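Local coordinates for 2-c-methyl-d-erythritol 4-phosphate cytidylyltransferase (Streptococcus pneumoniae, PDB 2VSH), which catalyses the transfer of the cytidylyl group of CTP to D-ribitol 5-phosphate, giving the CDP-ribitol used for teichoic acid precursors, at residues Val137-Ala143 and Tyr166-Gln172; His112-Phe118 and Ser216-Ile220; Lys40-Glu44 and Ile119-Gln125. All blocks are in the same frame, centred on the assembly; numbering follows the deposited sequence.

From the N terminus, helix 33-42 supplies the first half of contact 3, which closes when the chain, having added strand 108-113 and the loop behind it, starts helix 121-133 beside it. Contact 2 opens within that span, at 112-118, and closes only at 216-220, so contacts 2 and 3 cross. Contact 1 pairs 137-143 with 166-172; it follows contact 3 in series and is nested wholly inside the loop of contact 2. Strands 108-113 and 165-175 are neighbours in the mixed sheet, and Thr-170 OG1 probably bonds to Asp-113 N. Ile-119 (contact 3) packs on Pro-171 (contact 1) and His-112 (contact 2). Together they tie the sheet and flanking helices to the loop before helix 223-232.

Contact 1: Val137-Ala143 and Tyr166-Gln172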
# COMPACT_ATOMS: atom_id res chain seq x y z
N VAL A 137 17.24 -0.10 -13.03
CA VAL A 137 16.70 -1.17 -12.20
C VAL A 137 15.77 -0.54 -11.17
O VAL A 137 16.09 0.48 -10.59
CB VAL A 137 17.83 -1.94 -11.43
CG1 VAL A 137 17.26 -3.18 -10.71
CG2 VAL A 137 18.95 -2.35 -12.37
N ASP A 138 14.62 -1.16 -10.97
CA ASP A 138 13.69 -0.69 -9.96
C ASP A 138 13.46 -1.87 -9.04
O ASP A 138 13.14 -2.97 -9.49
CB ASP A 138 12.37 -0.31 -10.64
CG ASP A 138 11.50 0.58 -9.80
OD1 ASP A 138 11.87 0.91 -8.66
OD2 ASP A 138 10.41 0.98 -10.31
N THR A 139 13.63 -1.64 -7.74
CA THR A 139 13.39 -2.68 -6.75
C THR A 139 11.92 -2.71 -6.39
O THR A 139 11.35 -1.72 -5.90
CB THR A 139 14.26 -2.52 -5.50
OG1 THR A 139 15.61 -2.27 -5.88
CG2 THR A 139 14.25 -3.77 -4.68
N VAL A 140 11.30 -3.87 -6.61
CA VAL A 140 9.87 -4.03 -6.40
C VAL A 140 9.53 -5.32 -5.67
O VAL A 140 10.34 -6.25 -5.62
CB VAL A 140 9.09 -3.99 -7.75
CG1 VAL A 140 9.42 -2.72 -8.55
CG2 VAL A 140 9.39 -5.24 -8.59
N VAL A 141 8.32 -5.37 -5.12
CA VAL A 141 7.71 -6.59 -4.61
C VAL A 141 6.33 -6.74 -5.26
O VAL A 141 5.77 -5.76 -5.76
CB VAL A 141 7.55 -6.58 -3.05
CG1 VAL A 141 8.90 -6.72 -2.38
CG2 VAL A 141 6.83 -5.33 -2.56
N GLU A 142 5.77 -7.94 -5.25
CA GLU A 142 4.39 -8.12 -5.70
C GLU A 142 3.45 -7.26 -4.88
O GLU A 142 3.53 -7.25 -3.65
CB GLU A 142 3.96 -9.58 -5.62
CG GLU A 142 4.69 -10.48 -6.61
CD GLU A 142 4.22 -11.92 -6.56
OE1 GLU A 142 3.19 -12.22 -5.89
OE2 GLU A 142 4.88 -12.77 -7.20
N ALA A 143 2.55 -6.55 -5.57
CA ALA A 143 1.54 -5.73 -4.91
C ALA A 143 0.54 -6.63 -4.20
O ALA A 143 0.09 -7.63 -4.78
CB ALA A 143 0.85 -4.83 -5.91
N TYR A 166 3.08 -4.32 -9.10
CA TYR A 166 4.17 -4.46 -8.14
C TYR A 166 4.18 -3.22 -7.28
O TYR A 166 3.81 -2.14 -7.75
CB TYR A 166 5.51 -4.60 -8.87
CG TYR A 166 5.62 -5.90 -9.67
CD1 TYR A 166 5.12 -5.98 -10.97
CD2 TYR A 166 6.21 -7.03 -9.11
CE1 TYR A 166 5.21 -7.16 -11.70
CE2 TYR A 166 6.31 -8.22 -9.83
CZ TYR A 166 5.81 -8.27 -11.13
OH TYR A 166 5.90 -9.44 -11.85
N GLN A 167 4.53 -3.38 -6.01
CA GLN A 167 4.79 -2.23 -5.15
C GLN A 167 6.24 -1.78 -5.37
O GLN A 167 7.18 -2.57 -5.24
CB GLN A 167 4.56 -2.57 -3.67
CG GLN A 167 5.03 -1.50 -2.69
CD GLN A 167 5.20 -2.02 -1.28
OE1 GLN A 167 6.32 -2.10 -0.76
NE2 GLN A 167 4.09 -2.38 -0.64
N GLY A 168 6.39 -0.51 -5.73
CA GLY A 168 7.70 0.07 -6.00
C GLY A 168 8.41 0.37 -4.71
O GLY A 168 7.84 0.96 -3.81
N GLN A 169 9.68 -0.04 -4.64
CA GLN A 169 10.51 0.26 -3.49
C GLN A 169 11.75 0.97 -4.00
O GLN A 169 11.76 1.45 -5.13
CB GLN A 169 10.89 -1.02 -2.75
CG GLN A 169 9.71 -1.90 -2.33
CD GLN A 169 10.16 -3.11 -1.49
OE1 GLN A 169 11.24 -3.67 -1.69
NE2 GLN A 169 9.32 -3.49 -0.53
N THR A 170 12.78 1.05 -3.17
CA THR A 170 14.12 1.40 -3.64
C THR A 170 15.07 0.30 -3.12
O THR A 170 14.70 -0.41 -2.19
CB THR A 170 14.54 2.85 -3.28
OG1 THR A 170 14.86 2.97 -1.88
CG2 THR A 170 13.46 3.88 -3.68
N PRO A 171 16.29 0.18 -3.69
CA PRO A 171 16.97 0.99 -4.73
C PRO A 171 16.34 1.16 -6.12
O PRO A 171 15.52 0.37 -6.57
CB PRO A 171 18.35 0.31 -4.85
CG PRO A 171 18.58 -0.36 -3.57
CD PRO A 171 17.18 -0.86 -3.17
N GLN A 172 16.76 2.25 -6.75
CA GLN A 172 16.58 2.48 -8.17
C GLN A 172 17.97 2.82 -8.70
O GLN A 172 18.63 3.74 -8.20
CB GLN A 172 15.59 3.62 -8.41
CG GLN A 172 14.23 3.35 -7.82
CD GLN A 172 13.18 4.43 -8.11
OE1 GLN A 172 12.02 4.12 -8.33
NE2 GLN A 172 13.59 5.69 -8.09
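With OG1 of Thr-139 beside its own backbone N (chi1 -47°), hydroxyl and amide of this residue converge on one carbonyl across the strands, Pro-171 O. The hydroxyl donates to it over 2.7 Å from Thr-139 OG1, tilted from the carbonyl plane, whereas Thr-139 N, at 3.0 Å from Pro-171 O, approaches almost head-on. Asn-127 of helix 121-133 also bonds to this hydroxyl. Thr-139 O in turn accepts from Gln-169 N at 2.7 Å, and Val-141 with Gln-167 forms a hydrogen-bonded antiparallel pair.

Val-140 and Val-141 send their side chains to opposite faces. On one, CG2 of Val-140 rests 3.7 Å from CD2 of Tyr-166. On the other, Val-141 lies alongside Gln-167, and the extended Gln-169 runs roughly perpendicular to it, with NE2 of Gln-169 3.7 Å from Val-141 CG2. That amide is held from beyond the strands by Glu-214 O and Asn-217, with a weak bond to Gln-167 OE1 besides.

Asp-138 pairs with Gln-172 and Val-140 with Gly-168, so a step of two residues on 137-143 is matched by four on 166-172; the extra length holds a bend at Thr-170 and the cis peptide before Pro-171. This is a beta bulge in the central mixed sheet of the GT-A-like nucleotidyltransferase fold, which at Tyr-166 is extended by an antiparallel strand of the second subunit.

Contact 2: His112-Phe118 and Ser216-Ile220; sequences HDSVRPF and SNLKI
The buried Arg-116 is bonded at its guanidinium edge by Asn-217 O and covered on one face by CB of Lys-219. The arginine belongs to the loop that follows strand 108-113 in the GT-A-like nucleotidyltransferase fold, where a type I beta turn from Asp-113 to Arg-116 carries Ser-114 of the probable CTP site.

Chain extension from CG to NE carries the guanidinium past the backbone of 217-219. Arg-116 NH1 donates to Asn-217 O at 2.8 Å, nearly in the guanidinium plane, while Arg-116 NE meets Asp-113 OD2 at 2.9 Å on the anti side of the carboxylate. Over the centre of the group, CB of Lys-219 stands 3.7 Å above the plane. The extended lysine continues across Asp-113, making a long salt bridge from NZ to OD2, and a water accepts from both Lys-219 NZ and Arg-116 NH2. The carboxylate would probably offset three positive charges, those of Arg-116 and Lys-219 at OD2 and, at OD1, that of Arg-86, probably a CTP-binding residue.

His-112 braces the same loop from within, its NE2 bonding in the ring plane to a lone pair of Arg-116 O. Asn-217 OD1 approaches the edge of that imidazole, amide and ring nearly coplanar, and the asparagine's ND2 is taken by Thr-170 O and Gln-169.

Further along, Val-115 O accepts from Ile-220 N at 2.8 Å, and CD1 of Ile-220 packs 3.6 Å from Pro-117 CG. Phe-118 leans obliquely toward Leu-218 CB. A water accepts from Phe-118 N at 2.8 Å and donates both to Asn-217 OD1 and, at 2.7 Å, to Leu-218 O.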
# COMPACT_ATOMS: atom_id res chain seq x y z
N HIS A 112 18.63 5.29 -3.16
CA HIS A 112 17.87 4.60 -2.11
C HIS A 112 17.36 5.61 -1.08
O HIS A 112 18.09 6.53 -0.70
CB HIS A 112 18.76 3.53 -1.44
CG HIS A 112 18.02 2.67 -0.45
ND1 HIS A 112 17.04 1.77 -0.83
CD2 HIS A 112 18.11 2.58 0.90
CE1 HIS A 112 16.58 1.16 0.24
NE2 HIS A 112 17.19 1.64 1.31
N ASP A 113 16.12 5.41 -0.62
CA ASP A 113 15.51 6.26 0.42
C ASP A 113 16.26 6.15 1.73
O ASP A 113 16.54 5.04 2.18
CB ASP A 113 14.08 5.79 0.70
CG ASP A 113 13.13 6.01 -0.47
OD1 ASP A 113 13.34 6.96 -1.26
OD2 ASP A 113 12.16 5.23 -0.58
N SER A 114 16.52 7.28 2.39
CA SER A 114 17.14 7.27 3.73
C SER A 114 16.32 6.53 4.76
O SER A 114 16.88 5.95 5.69
CB SER A 114 17.40 8.68 4.24
OG SER A 114 16.17 9.35 4.38
N VAL A 115 14.99 6.57 4.60
CA VAL A 115 14.06 5.96 5.57
C VAL A 115 13.70 4.51 5.26
O VAL A 115 12.69 3.97 5.75
CB VAL A 115 12.78 6.79 5.76
CG1 VAL A 115 13.10 8.09 6.51
CG2 VAL A 115 12.09 7.05 4.38
N ARG A 116 14.54 3.88 4.46
CA ARG A 116 14.44 2.44 4.21
C ARG A 116 15.68 1.73 4.80
O ARG A 116 16.55 1.29 4.05
CB ARG A 116 14.31 2.16 2.72
CG ARG A 116 12.90 2.39 2.16
CD ARG A 116 12.79 1.86 0.74
NE ARG A 116 11.64 2.44 0.04
CZ ARG A 116 10.45 1.87 -0.07
NH1 ARG A 116 10.20 0.69 0.47
NH2 ARG A 116 9.48 2.48 -0.73
N PRO A 117 15.75 1.63 6.14
CA PRO A 117 16.96 1.06 6.77
C PRO A 117 17.12 -0.46 6.65
O PRO A 117 18.18 -0.99 7.02
CB PRO A 117 16.82 1.47 8.24
CG PRO A 117 15.36 1.61 8.46
CD PRO A 117 14.74 2.01 7.14
N PHE A 118 16.09 -1.15 6.13
CA PHE A 118 16.13 -2.63 6.11
C PHE A 118 16.56 -3.21 4.78
O PHE A 118 16.37 -4.40 4.52
CB PHE A 118 14.78 -3.21 6.55
CG PHE A 118 14.35 -2.76 7.91
CD1 PHE A 118 15.05 -3.17 9.05
CD2 PHE A 118 13.26 -1.91 8.06
CE1 PHE A 118 14.66 -2.72 10.32
CE2 PHE A 118 12.87 -1.47 9.33
CZ PHE A 118 13.56 -1.88 10.46
N SER A 216 9.84 -6.65 4.08
CA SER A 216 10.51 -6.01 5.21
C SER A 216 11.26 -4.73 4.82
O SER A 216 11.64 -3.96 5.70
CB SER A 216 11.49 -7.01 5.85
OG SER A 216 12.51 -7.32 4.92
N ASN A 217 11.48 -4.49 3.53
CA ASN A 217 12.11 -3.22 3.06
C ASN A 217 11.17 -2.01 3.27
O ASN A 217 10.92 -1.22 2.36
CB ASN A 217 12.59 -3.36 1.61
CG ASN A 217 13.43 -2.17 1.12
OD1 ASN A 217 14.05 -1.44 1.90
ND2 ASN A 217 13.49 -2.01 -0.19
N LEU A 218 10.68 -1.90 4.51
CA LEU A 218 9.75 -0.85 4.95
C LEU A 218 10.29 0.56 4.71
O LEU A 218 11.46 0.83 4.95
CB LEU A 218 9.43 -1.05 6.45
CG LEU A 218 8.55 -0.05 7.23
CD1 LEU A 218 7.08 -0.13 6.83
CD2 LEU A 218 8.67 -0.25 8.73
N LYS A 219 9.41 1.45 4.25
CA LYS A 219 9.67 2.87 4.19
C LYS A 219 9.08 3.51 5.45
O LYS A 219 7.88 3.41 5.69
CB LYS A 219 9.06 3.48 2.93
CG LYS A 219 9.48 4.91 2.69
CD LYS A 219 8.87 5.50 1.42
CE LYS A 219 9.67 6.72 1.01
NZ LYS A 219 8.97 7.47 -0.05
N ILE A 220 9.93 4.14 6.26
CA ILE A 220 9.45 4.69 7.53
C ILE A 220 8.96 6.12 7.29
O ILE A 220 9.75 7.05 7.27
CB ILE A 220 10.52 4.62 8.66
CG1 ILE A 220 10.99 3.18 8.84
CG2 ILE A 220 9.96 5.18 9.97
CD1 ILE A 220 12.29 3.02 9.63
O HOH W 1 10.20 5.36 -2.03
O HOH W 2 13.77 -0.59 4.63
O HOH W 3 14.57 -5.98 3.51

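Contact 3: Lys40-Glu44 and Ile119-Gln125; sequences KFVLE and ITLRMIQ
Ile-124 lies over one face of the Phe-41 ring, its CD1 4.0 Å from the ring centroid and only 12° off the normal, a CH-pi contact. CD1 of Ile-119 comes to the same ring obliquely, 3.5 Å from Phe-41 CZ. The extended side chain of this isoleucine, with CG1 anti to the backbone N (chi1 -176°), is what carries the methyl to the ring.

Two further flat groups, both polar, meet at the other end of the contact. The carboxylate of Glu-44 and the amide of Gln-125 stand almost perpendicular. Gln-125 NE2 donates to the syn lone pair of Glu-44 OE2 over 2.8 Å. The bond is nearly straight, at 169°, and Ser-46 holds the other carboxylate oxygen.

Here the end of helix 33-42 packs against the start of helix 121-133, with Phe-41 reaching down onto strands 3-9, 50-54 and 108-113 of the central sheet. Thr-120 is the N-cap of the second helix, its OG1 accepting from Met-123 N.

Nearer the first turn, CD2 of Leu-121 lies 3.6 Å from Lys-40 O. Lys-40 and Ile-119 run past one another head to tail, Lys-40 CB 3.7 Å from Ile-119 CG2. The bent lysine chain lays its methylenes over Ile-119 O, a buried carbonyl with no hydrogen-bond partner in the model, and its NZ bonds to Pro-117 O.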
# COMPACT_ATOMS: atom_id res chain seq x y z
N LYS A 40 24.26 -0.07 5.96
CA LYS A 40 24.00 -1.17 5.03
C LYS A 40 24.82 -1.06 3.75
O LYS A 40 25.04 -2.07 3.09
CB LYS A 40 22.51 -1.27 4.67
CG LYS A 40 21.54 -1.51 5.82
CD LYS A 40 21.81 -2.82 6.53
CE LYS A 40 20.66 -3.17 7.45
NZ LYS A 40 20.58 -2.22 8.60
N PHE A 41 25.27 0.16 3.41
CA PHE A 41 26.06 0.40 2.18
C PHE A 41 27.59 0.41 2.38
O PHE A 41 28.34 0.14 1.43
CB PHE A 41 25.65 1.71 1.51
CG PHE A 41 24.37 1.62 0.72
CD1 PHE A 41 24.39 1.32 -0.64
CD2 PHE A 41 23.13 1.85 1.34
CE1 PHE A 41 23.21 1.25 -1.38
CE2 PHE A 41 21.93 1.78 0.61
CZ PHE A 41 21.97 1.47 -0.75
N VAL A 42 28.04 0.72 3.59
CA VAL A 42 29.48 0.77 3.92
C VAL A 42 30.22 -0.56 3.79
O VAL A 42 31.43 -0.56 3.53
CB VAL A 42 29.81 1.39 5.33
CG1 VAL A 42 29.18 2.77 5.51
CG2 VAL A 42 29.43 0.44 6.49
N LEU A 43 29.54 -1.68 4.00
CA LEU A 43 30.22 -2.97 3.91
C LEU A 43 30.42 -3.44 2.50
O LEU A 43 31.31 -4.26 2.23
CB LEU A 43 29.49 -4.07 4.67
CG LEU A 43 29.71 -4.26 6.15
CD1 LEU A 43 28.91 -5.48 6.55
CD2 LEU A 43 31.19 -4.44 6.47
N GLU A 44 29.59 -2.94 1.59
CA GLU A 44 29.62 -3.41 0.21
C GLU A 44 30.94 -3.05 -0.45
O GLU A 44 31.20 -1.87 -0.71
CB GLU A 44 28.41 -2.87 -0.58
CG GLU A 44 28.44 -3.20 -2.08
CD GLU A 44 28.68 -4.67 -2.35
OE1 GLU A 44 29.52 -4.98 -3.21
OE2 GLU A 44 28.05 -5.51 -1.67
N ILE A 119 17.17 -2.37 3.94
CA ILE A 119 17.78 -2.82 2.70
C ILE A 119 18.88 -3.80 3.08
O ILE A 119 19.50 -3.66 4.14
CB ILE A 119 18.34 -1.61 1.88
CG1 ILE A 119 18.91 -2.06 0.51
CG2 ILE A 119 19.33 -0.78 2.75
CD1 ILE A 119 19.49 -0.94 -0.32
N THR A 120 19.13 -4.78 2.21
CA THR A 120 20.12 -5.81 2.46
C THR A 120 21.20 -5.75 1.37
O THR A 120 20.99 -5.16 0.31
CB THR A 120 19.47 -7.21 2.43
OG1 THR A 120 18.95 -7.46 1.12
CG2 THR A 120 18.34 -7.35 3.49
N LEU A 121 22.36 -6.35 1.64
CA LEU A 121 23.43 -6.44 0.64
C LEU A 121 22.94 -7.20 -0.58
O LEU A 121 23.35 -6.93 -1.70
CB LEU A 121 24.67 -7.13 1.24
CG LEU A 121 25.49 -6.26 2.21
CD1 LEU A 121 26.55 -7.10 2.93
CD2 LEU A 121 26.13 -5.10 1.47
N ARG A 122 22.07 -8.18 -0.37
CA ARG A 122 21.56 -8.97 -1.49
C ARG A 122 20.84 -8.05 -2.48
O ARG A 122 21.04 -8.15 -3.69
CB ARG A 122 20.64 -10.07 -0.98
CG ARG A 122 20.34 -11.20 -1.98
CD ARG A 122 19.23 -10.82 -2.95
NE ARG A 122 17.96 -10.52 -2.28
CZ ARG A 122 17.01 -9.73 -2.79
NH1 ARG A 122 17.17 -9.15 -3.97
NH2 ARG A 122 15.90 -9.51 -2.09
N MET A 123 20.02 -7.14 -1.96
CA MET A 123 19.28 -6.17 -2.78
C MET A 123 20.22 -5.21 -3.51
O MET A 123 20.08 -5.01 -4.72
CB MET A 123 18.33 -5.36 -1.90
CG MET A 123 17.12 -6.16 -1.41
SD MET A 123 16.21 -5.25 -0.16
CE MET A 123 15.32 -6.59 0.51
N ILE A 124 21.19 -4.65 -2.77
CA ILE A 124 22.23 -3.78 -3.34
C ILE A 124 22.98 -4.50 -4.45
O ILE A 124 23.19 -3.95 -5.52
CB ILE A 124 23.23 -3.34 -2.27
CG1 ILE A 124 22.54 -2.44 -1.24
CG2 ILE A 124 24.47 -2.64 -2.90
CD1 ILE A 124 23.21 -2.41 0.11
N GLN A 125 23.41 -5.73 -4.16
CA GLN A 125 24.16 -6.51 -5.12
C GLN A 125 23.36 -6.88 -6.37
O GLN A 125 23.88 -6.79 -7.48
CB GLN A 125 24.76 -7.74 -4.43
CG GLN A 125 25.97 -7.37 -3.56
CD GLN A 125 26.47 -8.51 -2.69
OE1 GLN A 125 26.00 -9.65 -2.80
NE2 GLN A 125 27.41 -8.19 -1.80